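Local coordinates for ATP-dependent Clp protease proteolytic subunit (PDB 4JCQ), which probably cleaves peptide bonds in misfolded and other proteins as the serine-protease subunit of an ATP-dependent, barrel-shaped complex built from stacked heptameric rings, at residues N58-H63 with T86-S91; I115-G120 with K160-N165. All blocks are in the same frame, centred on the assembly; numbering follows the deposited sequence.

The two contacts meet at the predicted active site, with centres about 13 Å apart. Contact 1 (58-63 with 86-91) carries the predicted nucleophile Ser91; contact 2 (115-120 with 160-165) carries its histidine, His116. They are joined at Ser91, whose OG probably donates to His116 O at 2.7 Å, while its carbonyl O probably accepts from Gln117 NE2 at 3.2 Å. The serine hydroxyl is thus engaged by the histidine backbone rather than by its ring: Ser91 OG lies 4.2 Å from His116 ND1 and 6.3 Å from His116 NE2, so neither ring nitrogen is within hydrogen-bonding distance. This misalignment is consistent with an inactive catalytic triad.

Contact 1: residues N58-H63 with T86-S91; sequences NSQGGH and TGWVAS
Ser59 and Val89 pair as neighbours in a short parallel bridge held by two backbone hydrogen bonds: Ser59 N donates to Trp88 O (2.9 Å) and Ser59 O receives Ala90 N (2.9 Å). Weaker CA-H...O contacts reinforce the bridge, among them Val89 CA to Ser59 O at 3.4 Å.

Side-chain packing involves Trp88, Asn58 and Gln60. With CG lodged between its backbone N and carbonyl carbon (chi1 59°), the indole of Trp88 swings across to Gln60, whose CB sits 3.5 Å above one ring face, offset toward the rim; the Gln60 amide continues onward to Gln32 of the second subunit. Asn58 approaches the pyrrole part differently, OD1 standing 3.1 Å from Trp88 CD1 with the amide plane turned 82° from the ring. No hydrogen bond to the indole results, and the amide is gripped instead by Thr69, Glu65 and Gln32 of the second subunit. Asn58 ND2 also comes within 3.9 Å of Gly87 CA.

Polar links inside and beyond the bridge shape the turn. Ser59 OG accepts from Gly61 N at 3.1 Å, an ST turn, and is also bonded to Gly28 O. One water donates both to Gln60 O and to Ser91 OG. Close by, Gly61 CA lies 4.3 Å from Ser91 CB.

The whole places the glycine-rich turn beside the predicted nucleophile Ser91 at the N-cap of helix 92-97, the probable nucleophile site of the ClpP fold; in related ClpP proteases this turn contributes to the oxyanion hole.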
loop_
_atom_site.group_PDB
_atom_site.type_symbol
_atom_site.label_atom_id
_atom_site.label_comp_id
_atom_site.label_asym_id
_atom_site.label_seq_id
_atom_site.Cartn_x
_atom_site.Cartn_y
_atom_site.Cartn_z
ATOM N N ASN H 58 8.629 6.162 24.101
ATOM C CA ASN H 58 9.894 5.490 23.827
ATOM C C ASN H 58 10.505 6.167 22.609
ATOM O O ASN H 58 10.172 5.826 21.475
ATOM C CB ASN H 58 9.666 3.989 23.564
ATOM C CG ASN H 58 10.960 3.223 23.304
ATOM O OD1 ASN H 58 11.938 3.770 22.797
ATOM N ND2 ASN H 58 10.958 1.938 23.634
ATOM N N SER H 59 11.383 7.142 22.840
ATOM C CA SER H 59 11.924 7.935 21.740
ATOM C C SER H 59 13.328 8.469 21.983
ATOM O O SER H 59 13.628 9.005 23.049
ATOM C CB SER H 59 10.994 9.104 21.401
ATOM O OG SER H 59 11.498 9.825 20.290
ATOM N N GLN H 60 14.158 8.329 20.954
ATOM C CA GLN H 60 15.513 8.861 20.917
ATOM C C GLN H 60 15.525 10.354 20.566
ATOM O O GLN H 60 16.572 11.002 20.611
ATOM C CB GLN H 60 16.353 8.066 19.900
ATOM C CG GLN H 60 15.883 8.163 18.444
ATOM C CD GLN H 60 14.837 7.124 18.041
ATOM O OE1 GLN H 60 13.956 6.745 18.825
ATOM N NE2 GLN H 60 14.925 6.668 16.792
ATOM N N GLY H 61 14.357 10.888 20.216
ATOM C CA GLY H 61 14.228 12.278 19.784
ATOM C C GLY H 61 13.997 12.384 18.288
ATOM O O GLY H 61 13.503 11.446 17.658
ATOM N N GLY H 62 14.357 13.531 17.722
ATOM C CA GLY H 62 14.192 13.775 16.294
ATOM C C GLY H 62 14.245 15.254 15.958
ATOM O O GLY H 62 15.240 15.924 16.234
ATOM N N HIS H 63 13.164 15.759 15.369
ATOM C CA HIS H 63 13.099 17.143 14.896
ATOM C C HIS H 63 12.511 18.052 15.938
ATOM O O HIS H 63 11.420 17.793 16.455
ATOM C CB HIS H 63 12.291 17.219 13.603
ATOM C CG HIS H 63 12.911 16.465 12.449
ATOM N ND1 HIS H 63 12.828 15.126 12.328
ATOM C CD2 HIS H 63 13.631 16.913 11.344
ATOM C CE1 HIS H 63 13.465 14.735 11.209
ATOM N NE2 HIS H 63 13.956 15.830 10.607
ATOM N N THR H 86 9.457 4.836 28.790
ATOM C CA THR H 86 9.780 3.418 28.627
ATOM C C THR H 86 10.865 3.191 27.568
ATOM O O THR H 86 10.827 3.787 26.494
ATOM C CB THR H 86 8.518 2.568 28.331
ATOM O OG1 THR H 86 8.902 1.212 28.077
ATOM C CG2 THR H 86 7.724 3.116 27.137
ATOM N N GLY H 87 11.832 2.330 27.882
ATOM C CA GLY H 87 12.952 2.055 26.974
ATOM C C GLY H 87 13.985 3.164 27.019
ATOM O O GLY H 87 14.969 3.078 27.756
ATOM N N TRP H 88 13.772 4.204 26.219
ATOM C CA TRP H 88 14.548 5.434 26.354
ATOM C C TRP H 88 13.750 6.668 26.048
ATOM O O TRP H 88 12.760 6.621 25.314
ATOM C CB TRP H 88 15.872 5.401 25.571
ATOM C CG TRP H 88 15.789 5.180 24.075
ATOM C CD1 TRP H 88 14.656 5.195 23.258
ATOM C CD2 TRP H 88 16.914 4.945 23.152
ATOM N NE1 TRP H 88 14.992 4.971 21.946
ATOM C CE2 TRP H 88 16.328 4.818 21.810
ATOM C CE3 TRP H 88 18.293 4.825 23.300
ATOM C CZ2 TRP H 88 17.108 4.578 20.686
ATOM C CZ3 TRP H 88 19.070 4.586 22.156
ATOM C CH2 TRP H 88 18.489 4.466 20.883
ATOM N N VAL H 89 14.163 7.777 26.654
ATOM C CA VAL H 89 13.555 9.084 26.427
ATOM C C VAL H 89 14.701 10.082 26.318
ATOM O O VAL H 89 15.398 10.343 27.301
ATOM C CB VAL H 89 12.608 9.501 27.578
ATOM C CG1 VAL H 89 11.957 10.849 27.282
ATOM C CG2 VAL H 89 11.541 8.441 27.828
ATOM N N ALA H 90 14.908 10.620 25.119
ATOM C CA ALA H 90 16.054 11.496 24.875
ATOM C C ALA H 90 15.724 12.683 23.982
ATOM O O ALA H 90 14.860 12.594 23.107
ATOM C CB ALA H 90 17.211 10.701 24.282
ATOM N N SER H 91 16.433 13.789 24.219
ATOM C CA SER H 91 16.416 14.960 23.339
ATOM C C SER H 91 15.008 15.531 23.136
ATOM O O SER H 91 14.376 15.954 24.104
ATOM C CB SER H 91 17.113 14.639 22.010
ATOM O OG SER H 91 18.421 14.133 22.248
HETATM O O HOH W 1 19.270 11.852 21.194
#

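Contact 2: residues I115-G120 with K160-N165; sequences IHQPAG and KDTDRN
The histidine part of the ClpP active site lies in this contact, which holds the predicted active-site residue His116, its ring set against the turn that follows helix 155-162. Asn165 probably occupies the place where most ClpP proteases carry the acid of the catalytic triad. It does not act as an in-plane partner: its OD1 lies 3.1 Å above the imidazole plane of His116, over the ring centre, with the amide tilted 41° from the ring. Although Asn165 OD1 is 3.2 Å from His116 ND1, the angle is too poor for a hydrogen bond, so the amide oxygen rests on a ring face instead of orienting an N-H. The anti placement of His116 CG relative to N (chi1 174°) carries the ring into this position, and Arg164 O meets its edge, also coming within 3.1 Å of His116 CB.

One backbone hydrogen bond ties the loop to the turn. Gln117 N donates to Thr162 O (2.9 Å) in a nearly straight bond of 171°, in the carbonyl plane and on a lone pair. Carbon contacts lie alongside: Ile115 CD1 reaches Asp161 CB at 3.5 Å and Thr162 CG2 at 3.8 Å, while Thr162 CG2 also lies against Gln117 CG and Ile115 O. A water bridges Gln117 O to Asp163 OD2.

Further polar links brace the turn. A long salt bridge joins Arg164 NE to Asp161 OD1 at 3.3 Å, and the other carboxylate oxygen of Asp161 holds Tyr176 of helix 170-176. Asp163 pairs with Arg140 and Thr162 OG1 with Asn144, both on helix 133-151. The loop after strand 111-114 is therefore clamped between helices 133-151 and 155-162, with Ile115 and Gln117 also packing on helix 92-97.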
loop_
_atom_site.group_PDB
_atom_site.type_symbol
_atom_site.label_atom_id
_atom_site.label_comp_id
_atom_site.label_asym_id
_atom_site.label_seq_id
_atom_site.Cartn_x
_atom_site.Cartn_y
_atom_site.Cartn_z
ATOM N N ILE H 115 19.074 14.363 28.374
ATOM C CA ILE H 115 18.532 15.683 28.032
ATOM C C ILE H 115 19.322 16.427 26.950
ATOM O O ILE H 115 18.946 17.536 26.569
ATOM C CB ILE H 115 18.304 16.589 29.268
ATOM C CG1 ILE H 115 19.630 17.084 29.857
ATOM C CG2 ILE H 115 17.437 15.886 30.307
ATOM C CD1 ILE H 115 19.472 18.328 30.707
ATOM N N HIS H 116 20.397 15.813 26.456
ATOM C CA HIS H 116 21.166 16.364 25.335
ATOM C C HIS H 116 20.264 16.836 24.237
ATOM O O HIS H 116 19.344 16.124 23.836
ATOM C CB HIS H 116 22.127 15.325 24.769
ATOM C CG HIS H 116 22.846 15.781 23.518
ATOM N ND1 HIS H 116 22.463 15.404 22.283
ATOM C CD2 HIS H 116 23.945 16.621 23.349
ATOM C CE1 HIS H 116 23.279 15.964 21.369
ATOM N NE2 HIS H 116 24.187 16.708 22.024
ATOM N N GLN H 117 20.515 18.045 23.745
ATOM C CA GLN H 117 19.759 18.586 22.624
ATOM C C GLN H 117 20.702 18.851 21.457
ATOM O O GLN H 117 21.767 19.437 21.649
ATOM C CB GLN H 117 19.018 19.870 23.022
ATOM C CG GLN H 117 18.091 19.739 24.230
ATOM C CD GLN H 117 16.916 18.796 24.006
ATOM O OE1 GLN H 117 16.376 18.701 22.907
ATOM N NE2 GLN H 117 16.507 18.099 25.062
ATOM N N PRO H 118 20.324 18.404 20.243
ATOM C CA PRO H 118 21.141 18.661 19.054
ATOM C C PRO H 118 21.220 20.157 18.761
ATOM O O PRO H 118 20.206 20.853 18.835
ATOM C CB PRO H 118 20.385 17.930 17.938
ATOM C CG PRO H 118 18.986 17.798 18.441
ATOM C CD PRO H 118 19.114 17.627 19.923
ATOM N N ALA H 119 22.421 20.639 18.449
ATOM C CA ALA H 119 22.648 22.067 18.223
ATOM C C ALA H 119 21.822 22.607 17.051
ATOM O O ALA H 119 21.185 23.657 17.163
ATOM C CB ALA H 119 24.128 22.341 18.012
ATOM N N GLY H 120 21.826 21.878 15.938
ATOM C CA GLY H 120 21.040 22.256 14.765
ATOM C C GLY H 120 19.563 21.931 14.915
ATOM O O GLY H 120 18.734 22.413 14.140
ATOM N N LYS H 160 24.531 23.246 30.830
ATOM C CA LYS H 160 25.679 22.348 30.785
ATOM C C LYS H 160 25.279 20.976 30.234
ATOM O O LYS H 160 25.946 20.432 29.354
ATOM C CB LYS H 160 26.295 22.206 32.182
ATOM C CG LYS H 160 27.495 21.274 32.254
ATOM C CD LYS H 160 27.900 21.002 33.694
ATOM C CE LYS H 160 28.988 19.944 33.771
ATOM N NZ LYS H 160 29.382 19.652 35.178
ATOM N N ASP H 161 24.171 20.443 30.740
ATOM C CA ASP H 161 23.766 19.071 30.452
ATOM C C ASP H 161 23.134 18.850 29.073
ATOM O O ASP H 161 23.235 17.756 28.519
ATOM C CB ASP H 161 22.873 18.535 31.576
ATOM C CG ASP H 161 23.637 18.316 32.877
ATOM O OD1 ASP H 161 24.889 18.279 32.847
ATOM O OD2 ASP H 161 22.988 18.168 33.934
ATOM N N THR H 162 22.498 19.880 28.515
ATOM C CA THR H 162 21.949 19.786 27.154
ATOM C C THR H 162 23.048 19.825 26.089
ATOM O O THR H 162 22.827 19.404 24.949
ATOM C CB THR H 162 20.906 20.884 26.847
ATOM O OG1 THR H 162 21.475 22.178 27.078
ATOM C CG2 THR H 162 19.656 20.706 27.704
ATOM N N ASP H 163 24.222 20.332 26.466
ATOM C CA ASP H 163 25.351 20.442 25.545
ATOM C C ASP H 163 26.390 19.327 25.722
ATOM O O ASP H 163 27.523 19.442 25.248
ATOM C CB ASP H 163 26.014 21.821 25.658
ATOM C CG ASP H 163 26.649 22.269 24.353
ATOM O OD1 ASP H 163 27.751 22.848 24.392
ATOM O OD2 ASP H 163 26.049 22.036 23.283
ATOM N N ARG H 164 26.000 18.255 26.406
ATOM C CA ARG H 164 26.822 17.044 26.472
ATOM C C ARG H 164 25.963 15.783 26.362
ATOM O O ARG H 164 24.738 15.859 26.441
ATOM C CB ARG H 164 27.719 17.033 27.720
ATOM C CG ARG H 164 27.001 17.025 29.059
ATOM C CD ARG H 164 27.987 17.304 30.183
ATOM N NE ARG H 164 27.495 16.851 31.483
ATOM C CZ ARG H 164 27.775 15.668 32.027
ATOM N NH1 ARG H 164 28.547 14.795 31.391
ATOM N NH2 ARG H 164 27.276 15.353 33.215
ATOM N N ASN H 165 26.610 14.638 26.163
ATOM C CA ASN H 165 25.913 13.377 25.916
ATOM C C ASN H 165 26.096 12.376 27.046
ATOM O O ASN H 165 27.014 11.553 27.015
ATOM C CB ASN H 165 26.382 12.759 24.595
ATOM C CG ASN H 165 25.926 13.548 23.390
ATOM O OD1 ASN H 165 24.805 13.377 22.910
ATOM N ND2 ASN H 165 26.796 14.411 22.884
HETATM O O HOH W 2 24.450 20.463 21.509
#